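Local structure of putative uronate isomerase (Thermotoga maritima, 4NAR) at residues S20-D25 against F219-V224; T45-K50 against V231-L236; F64-A69 against K83-S88; F147-V152 against E243-A248. The protein is of uncertain function but may act as a lactate racemase or a related isomerase. One frame throughout, in Å; residues are numbered along the deposited sequence.

Contact 1. Residues S20-D25 against F219-V224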
loop_
_atom_site.group_PDB
_atom_site.type_symbol
_atom_site.label_atom_id
_atom_site.label_comp_id
_atom_site.label_asym_id
_atom_site.label_seq_id
_atom_site.Cartn_x
_atom_site.Cartn_y
_atom_site.Cartn_z
ATOM N N SER A 20 12.685 -23.633 -6.400
ATOM C CA SER A 20 13.600 -24.502 -7.133
ATOM C C SER A 20 12.963 -24.857 -8.474
ATOM O O SER A 20 13.604 -24.783 -9.528
ATOM C CB SER A 20 13.900 -25.779 -6.339
ATOM O OG SER A 20 15.170 -26.307 -6.695
ATOM N N LYS A 21 11.686 -25.220 -8.408
ATOM C CA LYS A 21 10.905 -25.583 -9.578
ATOM C C LYS A 21 10.890 -24.440 -10.601
ATOM O O LYS A 21 11.216 -24.643 -11.777
ATOM C CB LYS A 21 9.485 -25.947 -9.141
ATOM C CG LYS A 21 8.546 -26.358 -10.267
ATOM C CD LYS A 21 7.180 -26.774 -9.710
ATOM C CE LYS A 21 6.232 -27.216 -10.826
ATOM N NZ LYS A 21 4.805 -27.287 -10.377
ATOM N N LEU A 22 10.532 -23.240 -10.142
ATOM C CA LEU A 22 10.499 -22.047 -10.996
ATOM C C LEU A 22 11.851 -21.729 -11.672
ATOM O O LEU A 22 11.893 -21.409 -12.872
ATOM C CB LEU A 22 10.005 -20.846 -10.185
ATOM C CG LEU A 22 10.362 -19.443 -10.675
ATOM C CD1 LEU A 22 9.463 -19.013 -11.826
ATOM C CD2 LEU A 22 10.258 -18.469 -9.519
ATOM N N VAL A 23 12.940 -21.825 -10.901
ATOM C CA VAL A 23 14.290 -21.564 -11.405
ATOM C C VAL A 23 14.730 -22.629 -12.405
ATOM O O VAL A 23 15.387 -22.332 -13.408
ATOM C CB VAL A 23 15.320 -21.490 -10.255
ATOM C CG1 VAL A 23 16.750 -21.568 -10.798
ATOM C CG2 VAL A 23 15.119 -20.206 -9.443
ATOM N N GLU A 24 14.353 -23.871 -12.124
ATOM C CA GLU A 24 14.648 -24.985 -13.015
ATOM C C GLU A 24 14.042 -24.745 -14.401
ATOM O O GLU A 24 14.638 -25.117 -15.415
ATOM C CB GLU A 24 14.168 -26.309 -12.389
ATOM C CG GLU A 24 13.465 -27.276 -13.336
ATOM C CD GLU A 24 12.035 -27.594 -12.889
ATOM O OE1 GLU A 24 11.877 -28.432 -11.964
ATOM O OE2 GLU A 24 11.075 -27.004 -13.455
ATOM N N ASP A 25 12.875 -24.102 -14.439
ATOM C CA ASP A 25 12.203 -23.796 -15.700
ATOM C C ASP A 25 12.745 -22.524 -16.384
ATOM O O ASP A 25 12.433 -22.255 -17.545
ATOM C CB ASP A 25 10.684 -23.736 -15.498
ATOM C CG ASP A 25 10.060 -22.474 -16.070
ATOM O OD1 ASP A 25 9.455 -22.542 -17.173
ATOM O OD2 ASP A 25 10.188 -21.407 -15.415
ATOM N N PHE A 219 7.685 -12.626 -13.549
ATOM C CA PHE A 219 6.995 -13.490 -12.607
ATOM C C PHE A 219 6.355 -12.733 -11.480
ATOM O O PHE A 219 6.879 -11.727 -11.007
ATOM C CB PHE A 219 7.939 -14.569 -12.081
ATOM C CG PHE A 219 8.534 -15.400 -13.180
ATOM C CD1 PHE A 219 7.815 -16.461 -13.728
ATOM C CD2 PHE A 219 9.772 -15.072 -13.728
ATOM C CE1 PHE A 219 8.341 -17.217 -14.785
ATOM C CE2 PHE A 219 10.313 -15.824 -14.791
ATOM C CZ PHE A 219 9.592 -16.896 -15.320
ATOM N N THR A 220 5.187 -13.204 -11.081
ATOM C CA THR A 220 4.572 -12.715 -9.870
ATOM C C THR A 220 4.701 -13.782 -8.796
ATOM O O THR A 220 4.441 -14.971 -9.031
ATOM C CB THR A 220 3.088 -12.318 -10.060
ATOM O OG1 THR A 220 2.539 -11.953 -8.788
ATOM C CG2 THR A 220 2.251 -13.472 -10.667
ATOM N N LEU A 221 5.161 -13.355 -7.632
ATOM C CA LEU A 221 5.260 -14.223 -6.475
ATOM C C LEU A 221 4.403 -13.530 -5.412
ATOM O O LEU A 221 4.878 -12.654 -4.680
ATOM C CB LEU A 221 6.731 -14.389 -6.059
ATOM C CG LEU A 221 7.634 -14.966 -7.166
ATOM C CD1 LEU A 221 8.198 -13.891 -8.086
ATOM C CD2 LEU A 221 8.771 -15.813 -6.601
ATOM N N ASN A 222 3.120 -13.895 -5.391
ATOM C CA ASN A 222 2.093 -13.188 -4.635
ATOM C C ASN A 222 1.890 -13.856 -3.262
ATOM O O ASN A 222 1.343 -14.963 -3.155
ATOM C CB ASN A 222 0.791 -13.170 -5.450
ATOM C CG ASN A 222 -0.214 -12.124 -4.955
ATOM O OD1 ASN A 222 -0.200 -11.723 -3.779
ATOM N ND2 ASN A 222 -1.091 -11.669 -5.861
HETATM N N MSE A 223 2.354 -13.179 -2.219
HETATM C CA MSE A 223 2.312 -13.710 -0.864
HETATM C C MSE A 223 0.985 -13.426 -0.172
HETATM O O MSE A 223 0.354 -12.385 -0.398
HETATM C CB MSE A 223 3.412 -13.064 -0.027
HETATM C CG MSE A 223 4.840 -13.418 -0.437
HETATM SE SE MSE A 223 6.104 -12.338 0.591
HETATM C CE MSE A 223 5.539 -10.551 0.076
ATOM N N VAL A 224 0.573 -14.346 0.695
ATOM C CA VAL A 224 -0.506 -14.081 1.644
ATOM C C VAL A 224 -0.049 -14.583 3.023
ATOM O O VAL A 224 0.581 -15.650 3.133
ATOM C CB VAL A 224 -1.840 -14.744 1.214
ATOM C CG1 VAL A 224 -2.980 -14.294 2.113
ATOM C CG2 VAL A 224 -2.166 -14.412 -0.232
#
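L22 of helix 12-24 packs on F219 and L221 of strand 217-227, a helix-on-sheet contact in the alpha/beta part of the fold. The strand belongs to the mixed sheet. F219 and L221 are two residues apart, so both side chains leave the same face of that sheet and point toward the helix. L22 answers from the helix with its two methyl branches, one for each partner. L22 CG stands anti to the backbone N (chi1 158°), which carries the branches out to the sheet. L22 CD1 lies over one face of the F219 ring, in a CH-pi contact 3.8 Å from the ring centroid and 21° off the ring normal. It is displaced toward the rim, and F219 CD1 and F219 CE1 are each 3.6 Å from L22 CD1. L22 and F219 run alongside one another, pointing opposite ways. The F219 ring also meets F146 on the neighbouring strand 144-150, with the planes nearly parallel, and touches L26 just after the helix. Replacing F219 by an alanine would remove the ring under L22 CD1 and would probably open a gap between helix and sheet. D25 O, near the end of the helix, is hydrogen-bonded to R217 NH1, at the start of the same strand as F219. The second branch of L22 has the looser fit, with L22 CD2 4.2 Å from L221 CD2.

Contact 2. Residues T45-K50 against V231-L236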
loop_
_atom_site.group_PDB
_atom_site.type_symbol
_atom_site.label_atom_id
_atom_site.label_comp_id
_atom_site.label_asym_id
_atom_site.label_seq_id
_atom_site.Cartn_x
_atom_site.Cartn_y
_atom_site.Cartn_z
ATOM N N THR A 45 9.108 -11.770 2.600
ATOM C CA THR A 45 10.007 -11.550 1.468
ATOM C C THR A 45 11.364 -12.226 1.657
ATOM O O THR A 45 11.863 -12.904 0.748
ATOM C CB THR A 45 10.279 -10.057 1.221
ATOM O OG1 THR A 45 9.047 -9.371 0.942
ATOM C CG2 THR A 45 11.267 -9.889 0.069
ATOM N N HIS A 46 11.939 -12.046 2.843
ATOM C CA HIS A 46 13.272 -12.564 3.147
ATOM C C HIS A 46 13.419 -14.068 2.876
ATOM O O HIS A 46 14.475 -14.505 2.414
ATOM C CB HIS A 46 13.694 -12.200 4.581
ATOM C CG HIS A 46 12.895 -12.880 5.659
ATOM N ND1 HIS A 46 13.448 -13.798 6.519
ATOM C CD2 HIS A 46 11.594 -12.742 6.024
ATOM C CE1 HIS A 46 12.519 -14.215 7.372
ATOM N NE2 HIS A 46 11.392 -13.592 7.093
ATOM N N LEU A 47 12.359 -14.842 3.133
ATOM C CA LEU A 47 12.356 -16.267 2.819
ATOM C C LEU A 47 12.310 -16.500 1.310
ATOM O O LEU A 47 12.853 -17.484 0.810
ATOM C CB LEU A 47 11.165 -16.987 3.477
ATOM C CG LEU A 47 11.047 -17.135 5.005
ATOM C CD1 LEU A 47 9.722 -17.816 5.369
ATOM C CD2 LEU A 47 12.218 -17.906 5.610
ATOM N N VAL A 48 11.652 -15.606 0.583
ATOM C CA VAL A 48 11.520 -15.783 -0.862
ATOM C C VAL A 48 12.772 -15.305 -1.592
ATOM O O VAL A 48 13.373 -16.041 -2.397
ATOM C CB VAL A 48 10.300 -15.014 -1.405
ATOM C CG1 VAL A 48 10.099 -15.280 -2.909
ATOM C CG2 VAL A 48 9.052 -15.392 -0.633
ATOM N N ALA A 49 13.161 -14.063 -1.310
ATOM C CA ALA A 49 14.291 -13.429 -1.981
ATOM C C ALA A 49 15.606 -14.195 -1.786
ATOM O O ALA A 49 16.304 -14.503 -2.753
ATOM C CB ALA A 49 14.446 -12.006 -1.491
ATOM N N LYS A 50 15.944 -14.494 -0.536
ATOM C CA LYS A 50 17.221 -15.142 -0.248
ATOM C C LYS A 50 17.327 -16.530 -0.905
ATOM O O LYS A 50 18.399 -16.916 -1.373
ATOM C CB LYS A 50 17.480 -15.199 1.268
ATOM C CG LYS A 50 17.124 -16.517 1.948
ATOM C CD LYS A 50 17.150 -16.389 3.471
ATOM C CE LYS A 50 16.996 -17.757 4.143
ATOM N NZ LYS A 50 16.528 -17.611 5.549
ATOM N N VAL A 231 4.974 -12.913 11.629
ATOM C CA VAL A 231 4.344 -13.161 10.342
ATOM C C VAL A 231 4.210 -14.669 10.130
ATOM O O VAL A 231 5.198 -15.405 10.187
ATOM C CB VAL A 231 5.152 -12.507 9.180
ATOM C CG1 VAL A 231 4.735 -13.070 7.816
ATOM C CG2 VAL A 231 5.009 -10.988 9.219
ATOM N N ILE A 232 2.980 -15.120 9.897
ATOM C CA ILE A 232 2.707 -16.517 9.571
ATOM C C ILE A 232 2.425 -16.603 8.083
ATOM O O ILE A 232 1.341 -16.207 7.631
ATOM C CB ILE A 232 1.459 -17.051 10.335
ATOM C CG1 ILE A 232 1.578 -16.749 11.827
ATOM C CG2 ILE A 232 1.276 -18.556 10.118
ATOM C CD1 ILE A 232 0.524 -15.802 12.328
ATOM N N PRO A 233 3.405 -17.092 7.304
ATOM C CA PRO A 233 3.172 -17.271 5.863
ATOM C C PRO A 233 2.025 -18.262 5.647
ATOM O O PRO A 233 1.918 -19.248 6.386
ATOM C CB PRO A 233 4.487 -17.877 5.359
ATOM C CG PRO A 233 5.519 -17.462 6.364
ATOM C CD PRO A 233 4.790 -17.406 7.700
ATOM N N ARG A 234 1.180 -18.014 4.652
ATOM C CA ARG A 234 0.021 -18.866 4.425
ATOM C C ARG A 234 -0.102 -19.322 2.968
ATOM O O ARG A 234 -0.709 -20.362 2.683
ATOM C CB ARG A 234 -1.239 -18.123 4.857
ATOM C CG ARG A 234 -1.289 -17.843 6.370
ATOM C CD ARG A 234 -1.388 -19.154 7.210
ATOM N NE ARG A 234 -2.383 -20.055 6.627
ATOM C CZ ARG A 234 -3.683 -20.014 6.912
ATOM N NH1 ARG A 234 -4.135 -19.140 7.805
ATOM N NH2 ARG A 234 -4.533 -20.848 6.315
ATOM N N ALA A 235 0.460 -18.537 2.046
ATOM C CA ALA A 235 0.436 -18.894 0.625
ATOM C C ALA A 235 1.416 -18.068 -0.189
ATOM O O ALA A 235 1.657 -16.896 0.108
ATOM C CB ALA A 235 -0.966 -18.737 0.039
ATOM N N LEU A 236 1.959 -18.698 -1.227
ATOM C CA LEU A 236 2.808 -18.033 -2.201
ATOM C C LEU A 236 2.298 -18.450 -3.580
ATOM O O LEU A 236 2.506 -19.594 -4.008
ATOM C CB LEU A 236 4.269 -18.471 -2.020
ATOM C CG LEU A 236 5.391 -17.449 -2.273
ATOM C CD1 LEU A 236 6.626 -18.117 -2.907
ATOM C CD2 LEU A 236 4.934 -16.248 -3.107
#
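T45 O is gripped by two backbone N-H groups: it accepts a bond from A49 N at 2.7 Å and a weak one from V48 N. These bonds fasten the first turn of helix 45-58, which carries L47 and V48 toward strand 231-240. T45 OG1 is hydrogen-bonded to D43 OD1 just before the helix. Across the contact no hydrogen bond forms, and the contact rests on two apolar pairs. L47 CD1 lies 4.3 Å from P233 CG. It gets there because CD1 is anti to CA (chi2 177°), which stretches that branch outward to the proline ring. One residue on, V48 CG2 is 4.3 Å from L236 CD1. Both pairs are loose. The L47-P233 pair is partly exposed, while the V48-L236 pair is buried. Helix 12-24 flanks both leucine and valine: L47 touches E12 and V48 touches L19. Between P233 and L236 the strand bulges where R234 and A235 share V224 as their partner on strand 217-227. R234 is anchored through NE to G7 O and by a salt bridge from NH1 to E226. The arrangement is a helix laid on an antiparallel strand pair of a mixed alpha/beta sheet, with a classic beta bulge in the strand below it.

Contact 3. Residues F64-A69 against K83-S88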
loop_
_atom_site.group_PDB
_atom_site.type_symbol
_atom_site.label_atom_id
_atom_site.label_comp_id
_atom_site.label_asym_id
_atom_site.label_seq_id
_atom_site.Cartn_x
_atom_site.Cartn_y
_atom_site.Cartn_z
ATOM N N PHE A 64 22.393 -9.798 -9.900
ATOM C CA PHE A 64 21.160 -9.855 -9.134
ATOM C C PHE A 64 20.835 -8.433 -8.691
ATOM O O PHE A 64 21.397 -7.924 -7.713
ATOM C CB PHE A 64 21.370 -10.764 -7.922
ATOM C CG PHE A 64 20.116 -11.058 -7.146
ATOM C CD1 PHE A 64 19.763 -10.280 -6.043
ATOM C CD2 PHE A 64 19.296 -12.129 -7.511
ATOM C CE1 PHE A 64 18.590 -10.568 -5.316
ATOM C CE2 PHE A 64 18.127 -12.427 -6.801
ATOM C CZ PHE A 64 17.773 -11.655 -5.700
ATOM N N HIS A 65 19.962 -7.778 -9.444
ATOM C CA HIS A 65 19.554 -6.415 -9.139
ATOM C C HIS A 65 18.232 -6.411 -8.368
ATOM O O HIS A 65 17.363 -7.257 -8.596
ATOM C CB HIS A 65 19.412 -5.626 -10.433
ATOM C CG HIS A 65 20.720 -5.354 -11.119
ATOM N ND1 HIS A 65 21.339 -4.122 -11.077
ATOM C CD2 HIS A 65 21.515 -6.150 -11.868
ATOM C CE1 HIS A 65 22.462 -4.173 -11.771
ATOM N NE2 HIS A 65 22.597 -5.391 -12.259
ATOM N N THR A 66 18.070 -5.467 -7.443
ATOM C CA THR A 66 16.787 -5.331 -6.759
ATOM C C THR A 66 16.230 -3.921 -6.857
ATOM O O THR A 66 16.988 -2.959 -7.002
ATOM C CB THR A 66 16.840 -5.798 -5.275
ATOM O OG1 THR A 66 17.007 -4.661 -4.400
ATOM C CG2 THR A 66 17.960 -6.852 -5.082
ATOM N N LEU A 67 14.904 -3.811 -6.792
ATOM C CA LEU A 67 14.223 -2.527 -6.914
ATOM C C LEU A 67 13.183 -2.450 -5.807
ATOM O O LEU A 67 12.296 -3.317 -5.675
ATOM C CB LEU A 67 13.528 -2.379 -8.279
ATOM C CG LEU A 67 13.459 -1.025 -9.017
ATOM C CD1 LEU A 67 12.255 -1.006 -9.936
ATOM C CD2 LEU A 67 13.457 0.206 -8.107
ATOM N N ASN A 68 13.310 -1.405 -5.004
ATOM C CA ASN A 68 12.379 -1.141 -3.940
ATOM C C ASN A 68 11.115 -0.503 -4.505
ATOM O O ASN A 68 11.152 0.644 -4.967
ATOM C CB ASN A 68 13.022 -0.188 -2.927
ATOM C CG ASN A 68 12.102 0.116 -1.761
ATOM O OD1 ASN A 68 11.712 -0.790 -1.014
ATOM N ND2 ASN A 68 11.744 1.396 -1.599
ATOM N N ALA A 69 10.001 -1.234 -4.458
ATOM C CA ALA A 69 8.717 -0.680 -4.893
ATOM C C ALA A 69 8.200 0.315 -3.847
ATOM O O ALA A 69 7.297 -0.010 -3.055
ATOM C CB ALA A 69 7.692 -1.792 -5.131
ATOM N N LYS A 83 17.827 -6.505 5.421
ATOM C CA LYS A 83 16.801 -7.060 6.290
ATOM C C LYS A 83 15.620 -7.588 5.478
ATOM O O LYS A 83 15.126 -8.692 5.730
ATOM C CB LYS A 83 16.332 -6.034 7.338
ATOM C CG LYS A 83 15.098 -6.502 8.139
ATOM C CD LYS A 83 14.996 -5.873 9.528
ATOM C CE LYS A 83 14.629 -4.380 9.473
ATOM N NZ LYS A 83 14.373 -3.808 10.840
ATOM N N LYS A 84 15.177 -6.807 4.499
ATOM C CA LYS A 84 14.013 -7.177 3.690
ATOM C C LYS A 84 14.250 -8.426 2.838
ATOM O O LYS A 84 13.357 -9.272 2.675
ATOM C CB LYS A 84 13.608 -6.008 2.782
ATOM C CG LYS A 84 12.523 -6.352 1.783
ATOM C CD LYS A 84 11.291 -6.902 2.485
ATOM C CE LYS A 84 10.143 -5.945 2.343
ATOM N NZ LYS A 84 9.749 -5.341 3.605
ATOM N N LEU A 85 15.455 -8.546 2.295
ATOM C CA LEU A 85 15.718 -9.589 1.313
ATOM C C LEU A 85 16.358 -10.824 1.940
ATOM O O LEU A 85 16.271 -11.933 1.384
ATOM C CB LEU A 85 16.593 -9.032 0.191
ATOM C CG LEU A 85 15.911 -7.887 -0.571
ATOM C CD1 LEU A 85 16.818 -7.242 -1.635
ATOM C CD2 LEU A 85 14.578 -8.386 -1.183
ATOM N N GLY A 86 16.975 -10.625 3.107
ATOM C CA GLY A 86 17.783 -11.648 3.736
ATOM C C GLY A 86 19.040 -11.900 2.922
ATOM O O GLY A 86 19.564 -13.016 2.893
ATOM N N ILE A 87 19.523 -10.859 2.246
ATOM C CA ILE A 87 20.732 -10.953 1.426
ATOM C C ILE A 87 21.736 -9.876 1.865
ATOM O O ILE A 87 21.356 -8.724 2.100
ATOM C CB ILE A 87 20.398 -10.771 -0.071
ATOM C CG1 ILE A 87 19.292 -11.746 -0.493
ATOM C CG2 ILE A 87 21.646 -10.952 -0.930
ATOM C CD1 ILE A 87 18.927 -11.681 -1.995
ATOM N N SER A 88 23.012 -10.236 1.978
ATOM C CA SER A 88 24.010 -9.282 2.463
ATOM C C SER A 88 24.419 -8.306 1.363
ATOM O O SER A 88 24.454 -8.666 0.181
ATOM C CB SER A 88 25.247 -10.013 2.992
ATOM O OG SER A 88 26.356 -9.132 3.135
#
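F64 and T66 of strand 63-68 meet L85 at the end of helix 78-85 and I87 just after it, within the beta-alpha-beta unit completed by strand 94-97. The tight part is the four touching residues, all buried. F64 CG is anti to the backbone N (chi1 -172°), which turns the ring toward the segment after the helix. There I87 CD1 approaches the ring obliquely and sits 3.5 Å from F64 CE1. I87 CD1 is anti to CB's other neighbour along the chain, CA (chi2 -178°), at the far end of its extended branch. Y53 of helix 45-58 meets the F64 ring edge-to-face and also touches I87. The other side of the segment is loose. K83 and G86 are exposed, and G86 leaves the helix with positive phi (68°), a conformation glycine takes easily. That turn brings I87 back to the buried side. K84 is buried instead, and its NZ is hydrogen-bonded to D38 O and R41 O. The second pair, T66 and L85, reaches tip to tip. L85 CD1 meets the threonine methyl, 3.7 Å from T66 CG2, while T66 OG1 is hydrogen-bonded to H36 NE2.

Contact 4. Residues F147-V152 against E243-A248. With ACT (acetate ion), chain E.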
loop_
_atom_site.group_PDB
_atom_site.type_symbol
_atom_site.label_atom_id
_atom_site.label_comp_id
_atom_site.label_asym_id
_atom_site.label_seq_id
_atom_site.Cartn_x
_atom_site.Cartn_y
_atom_site.Cartn_z
ATOM N N PHE A 147 8.613 -10.259 -9.312
ATOM C CA PHE A 147 7.933 -9.297 -8.472
ATOM C C PHE A 147 7.396 -10.044 -7.242
ATOM O O PHE A 147 6.437 -10.819 -7.350
ATOM C CB PHE A 147 6.759 -8.666 -9.223
ATOM C CG PHE A 147 7.143 -7.911 -10.476
ATOM C CD1 PHE A 147 7.228 -6.516 -10.468
ATOM C CD2 PHE A 147 7.376 -8.590 -11.684
ATOM C CE1 PHE A 147 7.557 -5.805 -11.641
ATOM C CE2 PHE A 147 7.704 -7.894 -12.851
ATOM C CZ PHE A 147 7.787 -6.502 -12.833
ATOM N N ILE A 148 8.013 -9.826 -6.083
ATOM C CA ILE A 148 7.523 -10.430 -4.847
ATOM C C ILE A 148 6.554 -9.434 -4.210
ATOM O O ILE A 148 6.957 -8.417 -3.620
ATOM C CB ILE A 148 8.676 -10.752 -3.867
ATOM C CG1 ILE A 148 9.778 -11.541 -4.587
ATOM C CG2 ILE A 148 8.148 -11.518 -2.657
ATOM C CD1 ILE A 148 11.039 -11.753 -3.753
ATOM N N ASN A 149 5.263 -9.705 -4.346
ATOM C CA ASN A 149 4.254 -8.777 -3.842
ATOM C C ASN A 149 3.425 -9.447 -2.741
ATOM O O ASN A 149 3.555 -10.647 -2.509
ATOM C CB ASN A 149 3.375 -8.304 -5.006
ATOM C CG ASN A 149 2.808 -9.474 -5.825
ATOM O OD1 ASN A 149 1.654 -9.867 -5.629
ATOM N ND2 ASN A 149 3.617 -10.023 -6.752
ATOM N N GLY A 150 2.574 -8.688 -2.063
ATOM C CA GLY A 150 1.790 -9.246 -0.976
ATOM C C GLY A 150 0.369 -8.717 -0.962
ATOM O O GLY A 150 0.128 -7.522 -1.261
ATOM N N THR A 151 -0.570 -9.594 -0.590
ATOM C CA THR A 151 -1.994 -9.270 -0.710
ATOM C C THR A 151 -2.707 -9.168 0.637
ATOM O O THR A 151 -2.682 -10.103 1.454
ATOM C CB THR A 151 -2.743 -10.263 -1.635
ATOM O OG1 THR A 151 -2.230 -10.162 -2.975
ATOM C CG2 THR A 151 -4.241 -9.983 -1.637
ATOM N N VAL A 152 -3.364 -8.025 0.827
ATOM C CA VAL A 152 -3.993 -7.653 2.085
ATOM C C VAL A 152 -5.081 -6.633 1.722
ATOM O O VAL A 152 -4.999 -5.990 0.675
ATOM C CB VAL A 152 -2.903 -7.068 3.038
ATOM C CG1 VAL A 152 -3.375 -5.824 3.781
ATOM C CG2 VAL A 152 -2.405 -8.134 4.013
ATOM N N GLU A 243 -1.204 -11.805 -17.440
ATOM C CA GLU A 243 -2.350 -12.654 -17.087
ATOM C C GLU A 243 -2.080 -13.434 -15.804
ATOM O O GLU A 243 -3.012 -13.741 -15.044
ATOM C CB GLU A 243 -2.692 -13.641 -18.218
ATOM C CG GLU A 243 -3.069 -12.993 -19.536
ATOM C CD GLU A 243 -4.447 -12.320 -19.494
ATOM O OE1 GLU A 243 -5.159 -12.461 -18.456
ATOM O OE2 GLU A 243 -4.816 -11.654 -20.505
ATOM N N GLY A 244 -0.810 -13.770 -15.577
ATOM C CA GLY A 244 -0.424 -14.457 -14.363
ATOM C C GLY A 244 -0.668 -13.587 -13.145
ATOM O O GLY A 244 -1.136 -14.076 -12.098
ATOM N N PHE A 245 -0.345 -12.299 -13.281
ATOM C CA PHE A 245 -0.501 -11.349 -12.189
ATOM C C PHE A 245 -1.966 -11.310 -11.775
ATOM O O PHE A 245 -2.288 -11.312 -10.581
ATOM C CB PHE A 245 -0.073 -9.955 -12.640
ATOM C CG PHE A 245 1.295 -9.557 -12.182
ATOM C CD1 PHE A 245 2.409 -9.744 -13.000
ATOM C CD2 PHE A 245 1.470 -8.960 -10.932
ATOM C CE1 PHE A 245 3.671 -9.359 -12.571
ATOM C CE2 PHE A 245 2.736 -8.566 -10.496
ATOM C CZ PHE A 245 3.832 -8.756 -11.317
ATOM N N LEU A 246 -2.841 -11.257 -12.781
ATOM C CA LEU A 246 -4.292 -11.272 -12.585
ATOM C C LEU A 246 -4.786 -12.532 -11.854
ATOM O O LEU A 246 -5.547 -12.431 -10.890
ATOM C CB LEU A 246 -5.008 -11.101 -13.936
ATOM C CG LEU A 246 -5.392 -9.663 -14.337
ATOM C CD1 LEU A 246 -4.455 -8.613 -13.748
ATOM C CD2 LEU A 246 -5.468 -9.486 -15.860
ATOM N N ARG A 247 -4.348 -13.709 -12.305
ATOM C CA ARG A 247 -4.740 -14.976 -11.668
ATOM C C ARG A 247 -4.269 -15.077 -10.207
ATOM O O ARG A 247 -5.061 -15.361 -9.303
ATOM C CB ARG A 247 -4.184 -16.168 -12.454
ATOM C CG ARG A 247 -4.842 -16.406 -13.823
ATOM C CD ARG A 247 -4.350 -17.726 -14.432
ATOM N NE ARG A 247 -2.925 -17.655 -14.751
ATOM C CZ ARG A 247 -2.450 -17.285 -15.939
ATOM N NH1 ARG A 247 -3.290 -16.978 -16.925
ATOM N NH2 ARG A 247 -1.140 -17.232 -16.153
ATOM N N ALA A 248 -2.971 -14.850 -9.998
ATOM C CA ALA A 248 -2.369 -14.910 -8.665
ATOM C C ALA A 248 -3.029 -13.931 -7.697
ATOM O O ALA A 248 -3.264 -14.275 -6.524
ATOM C CB ALA A 248 -0.852 -14.664 -8.737
HETATM C C ACT E . 2.299 -4.465 -3.125
HETATM O O ACT E . 1.093 -4.160 -3.100
HETATM O OXT ACT E . 2.520 -5.688 -3.076
HETATM C CH3 ACT E . 3.380 -3.419 -3.203
#
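F147 on strand 144-150 and F245 on helix 241-259 form a T-shaped (edge-to-face) aromatic pair. The edge of F245 points at the face of F147, with centroids 5.3 Å apart and planes at 73°. The touching atom is F245 CZ, 3.5 Å from F147 CG, which lies near the plane of the F245 ring. F245 CZ also approaches F147 CB and F147 CD2, so it meets the root of the ring, near CB, more than its far end. F147 CG is anti to the carbonyl carbon, which swings the ring under the helix. A looser van der Waals approach brings N149 ND2 to 4.1 Å from F245 CE2, with the amide and ring planes 24° apart. An alanine in place of F147 would remove the face that F245 points into, and the F245 ring would probably be freer to turn over the gap.

The polar bonds hold the N149 amide. ND2 bonds to T220 OG1 and weakly to F147 O, while OD1 accepts from G162 N. These bonds probably fix its rotation.

The third group is the ligand. An acetate ion, probably from the crystallisation liquor, accepts a nearly straight bond from G150 N to its OXT (3.2 Å, 170°). R41 NH2 and G161 N also bond to it.

F245 further meets F211 and touches T220 of the adjoining strand 217-227. F147 touches V35 of strand 31-36 on its other flank. Helix 241-259 thus covers the face of the sheet opposite to helix 45-58, which I148 reaches through V48.

In the fold
From the N terminus, contact 1 opens at helix 12-24 and closes only when strand 217-227 arrives. Contact 2 opens at helix 45-58 and closes on the next strand, 231-240, so it crosses contact 1. Contact 3 is the short-range one, a beta-alpha-beta step nested inside the loops closed by both. Contact 4 opens later, at strand 144-150, and closes on helix 241-259. It crosses contacts 1 and 2 and follows contact 3 in series. All four reach the same mixed sheet. Contacts 1, 2 and 3 set helices on one of its faces, and contact 4 sets a helix on the other. M223 N bonds to N149 O at 2.8 Å, joining contacts 1 and 4.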